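Long-range contact in glycosyl transferase (PDB 5TZJ), which belongs to the family 2 glycosyl transferases and holds uridine-diphosphate-N-acetylglucosamine in a pocket: residues 75-89 against 155-169. Numbering follows the deposited sequence.
With UD1 (uridine-diphosphate-N-acetylglucosamine), chain C.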
loop_
_atom_site.group_PDB
_atom_site.type_symbol
_atom_site.label_atom_id
_atom_site.label_comp_id
_atom_site.label_asym_id
_atom_site.label_seq_id
_atom_site.Cartn_x
_atom_site.Cartn_y
_atom_site.Cartn_z
ATOM N N ARG A 75 -4.237 -7.666 -12.213
ATOM C CA ARG A 75 -5.379 -7.019 -11.570
ATOM C C ARG A 75 -6.014 -5.994 -12.507
ATOM O O ARG A 75 -7.253 -5.862 -12.545
ATOM C CB ARG A 75 -5.025 -6.373 -10.214
ATOM C CG ARG A 75 -4.511 -7.314 -9.088
ATOM C CD ARG A 75 -4.044 -6.456 -7.862
ATOM N NE ARG A 75 -3.628 -7.252 -6.702
ATOM C CZ ARG A 75 -2.571 -6.952 -5.954
ATOM N NH1 ARG A 75 -1.849 -5.890 -6.284
ATOM N NH2 ARG A 75 -2.238 -7.693 -4.895
ATOM N N ASN A 76 -5.186 -5.296 -13.293
ATOM C CA ASN A 76 -5.688 -4.358 -14.313
ATOM C C ASN A 76 -6.553 -5.061 -15.356
ATOM O O ASN A 76 -7.619 -4.557 -15.732
ATOM C CB ASN A 76 -4.514 -3.674 -15.012
ATOM C CG ASN A 76 -3.799 -2.680 -14.099
ATOM O OD1 ASN A 76 -4.369 -2.253 -13.092
ATOM N ND2 ASN A 76 -2.591 -2.269 -14.473
ATOM N N VAL A 77 -6.102 -6.216 -15.856
ATOM C CA VAL A 77 -6.914 -6.980 -16.808
ATOM C C VAL A 77 -8.235 -7.362 -16.176
ATOM O O VAL A 77 -9.309 -7.220 -16.792
ATOM C CB VAL A 77 -6.136 -8.228 -17.274
ATOM C CG1 VAL A 77 -7.010 -9.123 -18.192
ATOM C CG2 VAL A 77 -4.794 -7.821 -17.885
ATOM N N ALA A 78 -8.187 -7.800 -14.907
ATOM C CA ALA A 78 -9.409 -8.183 -14.209
ATOM C C ALA A 78 -10.311 -6.979 -13.983
ATOM O O ALA A 78 -11.543 -7.095 -14.072
ATOM C CB ALA A 78 -9.080 -8.823 -12.854
ATOM N N LEU A 79 -9.722 -5.834 -13.611
ATOM C CA LEU A 79 -10.545 -4.662 -13.317
ATOM C C LEU A 79 -11.352 -4.241 -14.546
ATOM O O LEU A 79 -12.549 -3.914 -14.437
ATOM C CB LEU A 79 -9.653 -3.525 -12.800
ATOM C CG LEU A 79 -10.337 -2.233 -12.326
ATOM C CD1 LEU A 79 -11.453 -2.531 -11.326
ATOM C CD2 LEU A 79 -9.271 -1.249 -11.737
ATOM N N LYS A 80 -10.740 -4.325 -15.734
ATOM C CA LYS A 80 -11.463 -4.011 -16.966
ATOM C C LYS A 80 -12.625 -4.976 -17.210
ATOM O O LYS A 80 -13.699 -4.547 -17.643
ATOM C CB LYS A 80 -10.497 -4.003 -18.150
ATOM C CG LYS A 80 -9.801 -2.653 -18.332
ATOM C CD LYS A 80 -8.297 -2.790 -18.565
ATOM C CE LYS A 80 -7.605 -1.412 -18.563
ATOM N NZ LYS A 80 -6.158 -1.446 -18.155
ATOM N N GLN A 81 -12.437 -6.278 -16.934
ATOM C CA GLN A 81 -13.500 -7.273 -17.125
ATOM C C GLN A 81 -14.595 -7.156 -16.084
ATOM O O GLN A 81 -15.717 -7.612 -16.319
ATOM C CB GLN A 81 -12.935 -8.702 -17.070
ATOM C CG GLN A 81 -11.947 -9.066 -18.191
ATOM C CD GLN A 81 -11.124 -10.334 -17.899
ATOM O OE1 GLN A 81 -11.152 -10.867 -16.794
ATOM N NE2 GLN A 81 -10.380 -10.806 -18.905
ATOM N N ALA A 82 -14.288 -6.556 -14.941
ATOM C CA ALA A 82 -15.179 -6.558 -13.791
ATOM C C ALA A 82 -16.470 -5.797 -14.065
ATOM O O ALA A 82 -16.450 -4.661 -14.553
ATOM C CB ALA A 82 -14.445 -5.942 -12.599
ATOM N N GLU A 83 -17.591 -6.415 -13.689
ATOM C CA GLU A 83 -18.908 -5.826 -13.830
ATOM C C GLU A 83 -19.580 -5.494 -12.501
ATOM O O GLU A 83 -20.673 -4.922 -12.515
ATOM C CB GLU A 83 -19.804 -6.770 -14.640
ATOM C CG GLU A 83 -19.497 -6.761 -16.123
ATOM C CD GLU A 83 -20.452 -7.639 -16.930
ATOM O OE1 GLU A 83 -20.237 -8.876 -16.964
ATOM O OE2 GLU A 83 -21.418 -7.086 -17.515
ATOM N N GLY A 84 -18.975 -5.833 -11.355
ATOM C CA GLY A 84 -19.615 -5.545 -10.082
ATOM C C GLY A 84 -19.637 -4.059 -9.767
ATOM O O GLY A 84 -18.819 -3.285 -10.263
ATOM N N GLU A 85 -20.617 -3.640 -8.940
ATOM C CA GLU A 85 -20.675 -2.226 -8.550
ATOM C C GLU A 85 -19.443 -1.823 -7.727
ATOM O O GLU A 85 -19.005 -0.667 -7.785
ATOM C CB GLU A 85 -21.962 -1.927 -7.781
ATOM C CG GLU A 85 -22.262 -0.426 -7.644
ATOM C CD GLU A 85 -23.613 -0.113 -7.001
ATOM O OE1 GLU A 85 -24.033 -0.837 -6.066
ATOM O OE2 GLU A 85 -24.255 0.871 -7.437
ATOM N N PHE A 86 -18.873 -2.780 -6.993
ATOM C CA PHE A 86 -17.689 -2.629 -6.166
ATOM C C PHE A 86 -16.693 -3.725 -6.508
ATOM O O PHE A 86 -17.101 -4.820 -6.906
ATOM C CB PHE A 86 -18.091 -2.727 -4.697
ATOM C CG PHE A 86 -18.829 -1.515 -4.212
ATOM C CD1 PHE A 86 -20.205 -1.434 -4.311
ATOM C CD2 PHE A 86 -18.132 -0.442 -3.700
ATOM C CE1 PHE A 86 -20.867 -0.304 -3.895
ATOM C CE2 PHE A 86 -18.786 0.686 -3.283
ATOM C CZ PHE A 86 -20.155 0.754 -3.379
ATOM N N VAL A 87 -15.391 -3.456 -6.316
ATOM C CA VAL A 87 -14.409 -4.523 -6.416
ATOM C C VAL A 87 -13.763 -4.794 -5.065
ATOM O O VAL A 87 -13.585 -3.901 -4.216
ATOM C CB VAL A 87 -13.323 -4.270 -7.482
ATOM C CG1 VAL A 87 -13.962 -4.134 -8.881
ATOM C CG2 VAL A 87 -12.480 -3.061 -7.156
ATOM N N LEU A 88 -13.387 -6.061 -4.880
ATOM C CA LEU A 88 -12.566 -6.496 -3.756
ATOM C C LEU A 88 -11.390 -7.268 -4.320
ATOM O O LEU A 88 -11.590 -8.243 -5.049
ATOM C CB LEU A 88 -13.345 -7.386 -2.796
ATOM C CG LEU A 88 -12.526 -8.115 -1.727
ATOM C CD1 LEU A 88 -11.812 -7.156 -0.762
ATOM C CD2 LEU A 88 -13.489 -9.085 -0.956
ATOM N N PHE A 89 -10.179 -6.838 -3.985
ATOM C CA PHE A 89 -8.970 -7.537 -4.389
ATOM C C PHE A 89 -8.549 -8.516 -3.296
ATOM O O PHE A 89 -8.352 -8.129 -2.143
ATOM C CB PHE A 89 -7.827 -6.553 -4.670
ATOM C CG PHE A 89 -8.117 -5.585 -5.775
ATOM C CD1 PHE A 89 -7.880 -5.943 -7.134
ATOM C CD2 PHE A 89 -8.683 -4.361 -5.497
ATOM C CE1 PHE A 89 -8.160 -5.042 -8.158
ATOM C CE2 PHE A 89 -8.958 -3.449 -6.518
ATOM C CZ PHE A 89 -8.699 -3.794 -7.851
ATOM N N LYS A 155 -8.974 -4.245 -0.048
ATOM C CA LYS A 155 -10.058 -3.383 0.389
ATOM C C LYS A 155 -11.144 -3.445 -0.678
ATOM O O LYS A 155 -10.958 -4.016 -1.762
ATOM C CB LYS A 155 -9.584 -1.933 0.581
ATOM C CG LYS A 155 -8.314 -1.801 1.484
ATOM C CD LYS A 155 -7.673 -0.409 1.350
ATOM C CE LYS A 155 -6.622 -0.153 2.475
ATOM N NZ LYS A 155 -5.527 -1.142 2.409
ATOM N N ILE A 156 -12.278 -2.829 -0.371
ATOM C CA ILE A 156 -13.388 -2.730 -1.297
ATOM C C ILE A 156 -13.411 -1.326 -1.881
ATOM O O ILE A 156 -13.391 -0.317 -1.133
ATOM C CB ILE A 156 -14.709 -3.081 -0.589
ATOM C CG1 ILE A 156 -14.640 -4.543 -0.131
ATOM C CG2 ILE A 156 -15.939 -2.847 -1.506
ATOM C CD1 ILE A 156 -15.915 -5.014 0.579
ATOM N N TYR A 157 -13.482 -1.255 -3.222
ATOM C CA TYR A 157 -13.470 0.017 -3.939
ATOM C C TYR A 157 -14.669 0.097 -4.866
ATOM O O TYR A 157 -14.996 -0.880 -5.544
ATOM C CB TYR A 157 -12.246 0.193 -4.775
ATOM C CG TYR A 157 -10.920 -0.027 -4.078
ATOM C CD1 TYR A 157 -10.101 1.067 -3.793
ATOM C CD2 TYR A 157 -10.467 -1.308 -3.726
ATOM C CE1 TYR A 157 -8.878 0.900 -3.186
ATOM C CE2 TYR A 157 -9.217 -1.485 -3.105
ATOM C CZ TYR A 157 -8.427 -0.372 -2.859
ATOM O OH TYR A 157 -7.187 -0.478 -2.263
ATOM N N ARG A 158 -15.305 1.276 -4.931
ATOM C CA ARG A 158 -16.392 1.443 -5.886
ATOM C C ARG A 158 -15.809 1.382 -7.289
ATOM O O ARG A 158 -14.832 2.079 -7.583
ATOM C CB ARG A 158 -17.121 2.765 -5.678
ATOM C CG ARG A 158 -18.359 2.936 -6.600
ATOM C CD ARG A 158 -18.963 4.320 -6.375
ATOM N NE ARG A 158 -19.453 4.461 -5.005
ATOM C CZ ARG A 158 -20.675 4.076 -4.607
ATOM N NH1 ARG A 158 -21.515 3.519 -5.477
ATOM N NH2 ARG A 158 -21.053 4.235 -3.338
ATOM N N THR A 159 -16.401 0.543 -8.152
ATOM C CA THR A 159 -15.799 0.312 -9.464
ATOM C C THR A 159 -15.739 1.604 -10.288
ATOM O O THR A 159 -14.718 1.895 -10.928
ATOM C CB THR A 159 -16.570 -0.800 -10.196
ATOM O OG1 THR A 159 -16.608 -1.969 -9.359
ATOM C CG2 THR A 159 -15.908 -1.148 -11.552
ATOM N N ALA A 160 -16.802 2.412 -10.251
ATOM C CA ALA A 160 -16.785 3.689 -10.969
ATOM C C ALA A 160 -15.753 4.664 -10.405
ATOM O O ALA A 160 -15.266 5.540 -11.140
ATOM C CB ALA A 160 -18.170 4.334 -10.942
ATOM N N LEU A 161 -15.420 4.568 -9.111
ATOM C CA LEU A 161 -14.377 5.461 -8.602
ATOM C C LEU A 161 -13.067 5.187 -9.302
ATOM O O LEU A 161 -12.354 6.115 -9.702
ATOM C CB LEU A 161 -14.200 5.312 -7.091
ATOM C CG LEU A 161 -12.940 6.005 -6.557
ATOM C CD1 LEU A 161 -13.185 7.508 -6.314
ATOM C CD2 LEU A 161 -12.509 5.313 -5.305
ATOM N N LEU A 162 -12.747 3.911 -9.475
ATOM C CA LEU A 162 -11.518 3.522 -10.150
ATOM C C LEU A 162 -11.573 3.875 -11.628
ATOM O O LEU A 162 -10.647 4.490 -12.172
ATOM C CB LEU A 162 -11.278 2.015 -9.941
ATOM C CG LEU A 162 -11.133 1.578 -8.455
ATOM C CD1 LEU A 162 -10.863 0.048 -8.333
ATOM C CD2 LEU A 162 -10.010 2.399 -7.709
ATOM N N LYS A 163 -12.664 3.527 -12.287
ATOM C CA LYS A 163 -12.665 3.644 -13.741
ATOM C C LYS A 163 -12.878 5.086 -14.191
ATOM O O LYS A 163 -12.216 5.532 -15.134
ATOM C CB LYS A 163 -13.710 2.698 -14.352
ATOM C CG LYS A 163 -13.305 1.238 -14.186
ATOM C CD LYS A 163 -14.231 0.263 -14.946
ATOM C CE LYS A 163 -13.687 -1.156 -14.813
ATOM N NZ LYS A 163 -14.637 -2.218 -15.269
ATOM N N ASP A 164 -13.748 5.849 -13.499
ATOM C CA ASP A 164 -14.004 7.232 -13.909
ATOM C C ASP A 164 -12.765 8.090 -13.767
ATOM O O ASP A 164 -12.610 9.062 -14.504
ATOM C CB ASP A 164 -15.139 7.857 -13.101
ATOM C CG ASP A 164 -16.471 7.178 -13.348
ATOM O OD1 ASP A 164 -16.559 6.354 -14.288
ATOM O OD2 ASP A 164 -17.435 7.480 -12.609
ATOM N N ASN A 165 -11.879 7.750 -12.830
ATOM C CA ASN A 165 -10.655 8.513 -12.586
ATOM C C ASN A 165 -9.419 7.834 -13.129
ATOM O O ASN A 165 -8.304 8.255 -12.799
ATOM C CB ASN A 165 -10.483 8.767 -11.096
ATOM C CG ASN A 165 -11.597 9.593 -10.554
ATOM O OD1 ASN A 165 -11.677 10.792 -10.850
ATOM N ND2 ASN A 165 -12.535 8.947 -9.847
ATOM N N ASP A 166 -9.586 6.778 -13.927
ATOM C CA ASP A 166 -8.464 6.100 -14.582
ATOM C C ASP A 166 -7.418 5.625 -13.566
ATOM O O ASP A 166 -6.228 5.924 -13.684
ATOM C CB ASP A 166 -7.829 7.019 -15.624
ATOM C CG ASP A 166 -6.895 6.283 -16.555
ATOM O OD1 ASP A 166 -7.310 5.245 -17.115
ATOM O OD2 ASP A 166 -5.744 6.743 -16.723
ATOM N N ILE A 167 -7.868 4.881 -12.555
ATOM C CA ILE A 167 -6.988 4.424 -11.475
ATOM C C ILE A 167 -6.647 2.970 -11.759
ATOM O O ILE A 167 -7.526 2.104 -11.754
ATOM C CB ILE A 167 -7.627 4.602 -10.094
ATOM C CG1 ILE A 167 -7.923 6.082 -9.866
ATOM C CG2 ILE A 167 -6.694 4.085 -8.979
ATOM C CD1 ILE A 167 -8.657 6.359 -8.484
ATOM N N TYR A 168 -5.373 2.710 -12.042
ATOM C CA TYR A 168 -4.886 1.371 -12.346
ATOM C C TYR A 168 -3.630 1.127 -11.536
ATOM O O TYR A 168 -3.076 2.039 -10.930
ATOM C CB TYR A 168 -4.629 1.190 -13.855
ATOM C CG TYR A 168 -5.956 1.020 -14.542
ATOM C CD1 TYR A 168 -6.638 -0.198 -14.468
ATOM C CD2 TYR A 168 -6.586 2.091 -15.167
ATOM C CE1 TYR A 168 -7.901 -0.365 -15.050
ATOM C CE2 TYR A 168 -7.860 1.942 -15.757
ATOM C CZ TYR A 168 -8.508 0.712 -15.693
ATOM O OH TYR A 168 -9.759 0.542 -16.253
ATOM N N PHE A 169 -3.198 -0.115 -11.512
ATOM C CA PHE A 169 -1.924 -0.517 -10.929
ATOM C C PHE A 169 -0.791 -0.275 -11.921
ATOM O O PHE A 169 -0.933 -0.580 -13.113
ATOM C CB PHE A 169 -1.959 -2.017 -10.557
ATOM C CG PHE A 169 -2.944 -2.337 -9.452
ATOM C CD1 PHE A 169 -2.602 -2.120 -8.118
ATOM C CD2 PHE A 169 -4.207 -2.805 -9.745
ATOM C CE1 PHE A 169 -3.472 -2.399 -7.101
ATOM C CE2 PHE A 169 -5.102 -3.070 -8.714
ATOM C CZ PHE A 169 -4.723 -2.860 -7.373
HETATM C "C1'" UD1 C . 1.657 -8.072 -0.444
HETATM C "C2'" UD1 C . 0.315 -7.376 -0.631
HETATM C "C3'" UD1 C . -0.099 -7.622 -2.043
HETATM C "C4'" UD1 C . 0.802 -6.799 -2.895
HETATM C "C5'" UD1 C . 2.192 -7.435 -2.844
HETATM C "C6'" UD1 C . 3.171 -6.637 -3.654
HETATM C "C7'" UD1 C . -0.811 -7.214 1.607
HETATM C "C8'" UD1 C . 0.091 -6.035 1.929
HETATM N "N2'" UD1 C . -0.688 -7.892 0.342
HETATM O "O1'" UD1 C . 1.414 -9.424 -0.583
HETATM O "O3'" UD1 C . -1.511 -7.344 -2.264
HETATM O "O4'" UD1 C . 0.304 -6.748 -4.217
HETATM O "O5'" UD1 C . 2.664 -7.523 -1.434
HETATM O "O6'" UD1 C . 2.988 -5.265 -3.402
HETATM O "O7'" UD1 C . -1.603 -7.606 2.387
HETATM N N1 UD1 C . 1.101 -12.476 -8.480
HETATM C C2 UD1 C . 0.863 -12.313 -9.942
HETATM N N3 UD1 C . 2.011 -12.275 -10.901
HETATM C C4 UD1 C . 3.367 -12.387 -10.373
HETATM C C5 UD1 C . 3.604 -12.523 -8.899
HETATM C C6 UD1 C . 2.456 -12.562 -7.961
HETATM O O2 UD1 C . -0.236 -12.224 -10.341
HETATM O O4 UD1 C . 4.280 -12.358 -11.133
HETATM C C1B UD1 C . -0.030 -12.449 -7.588
HETATM C C2B UD1 C . -0.014 -13.594 -6.433
HETATM O "O2'" UD1 C . -0.530 -14.860 -7.004
HETATM C C3B UD1 C . -0.756 -13.077 -5.454
HETATM C C4B UD1 C . -0.578 -11.548 -5.550
HETATM O O4B UD1 C . 0.008 -11.282 -6.948
HETATM O O3B UD1 C . -2.225 -13.326 -5.681
HETATM C C5B UD1 C . 0.325 -10.989 -4.598
HETATM O O5B UD1 C . 1.589 -11.577 -4.744
HETATM P PA UD1 C . 2.276 -12.187 -3.373
HETATM O O1A UD1 C . 3.465 -13.042 -3.726
HETATM O O2A UD1 C . 1.241 -12.963 -2.580
HETATM O O3A UD1 C . 2.713 -10.821 -2.523
HETATM P PB UD1 C . 2.588 -10.546 -0.897
HETATM O O1B UD1 C . 2.258 -11.781 -0.089
HETATM O O2B UD1 C . 4.009 -10.101 -0.584
HETATM O O HOH W 1 -19.404 1.477 -9.542
#
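In the mixed sheet of this family 2 glycosyl transferase, strand 86-89 runs between parallel strand 3-9 and antiparallel strand 156-158. Val87 and Tyr157 form the hydrogen-bonded pair, with Val87 N 2.7 Å from Tyr157 O and Tyr157 N 2.8 Å from Val87 O. On the Phe86 face of the sheet, Phe86 CZ sits over the centre of the Arg158 guanidinium, whose NE is salt-bridged to Asp114.

Where the strand passes into helix 159-164, Thr159 N bonds to Glu85 O. Thr159 OG1 donates to Gly84 O (2.7 Å) from above the carbonyl plane. Lys163 stretches its extended chain to the end of helix 72-81. Its NZ bonds to Leu79 O (2.8 Å) and more weakly to Ala82 O. Beside it, Leu162 CD1 packs against both Val87 CG2 and Leu79 CD2.

The amide of Asn76 grips the backbone of Phe169 twice. Asn76 OD1 takes Phe169 N at 2.9 Å on a lone pair, and Asn76 ND2 gives a nearly straight bond (167°) to Phe169 O at 2.7 Å. With CG beside its own backbone N (chi1 -71°), Asn76 directs this amide off the helix toward Phe169. One turn on, Lys80 NZ lies over the face of the Tyr168 ring, 4.0 Å from its centroid.

The Phe169 ring turns its edge to the face of Phe89, the planes at 88°. Arg75 CD lies over a face of Phe169, 3.9 Å from the ring centroid. Beyond it, Arg75 NH2 bonds to O4' of UD1 and pairs with Asp91, while NH1 pairs with Glu177. These two carboxylates probably fix how the guanidinium is turned. Asn76 anchors the Phe169 backbone, and the ring it carries probably helps to position the arginine at the ligand.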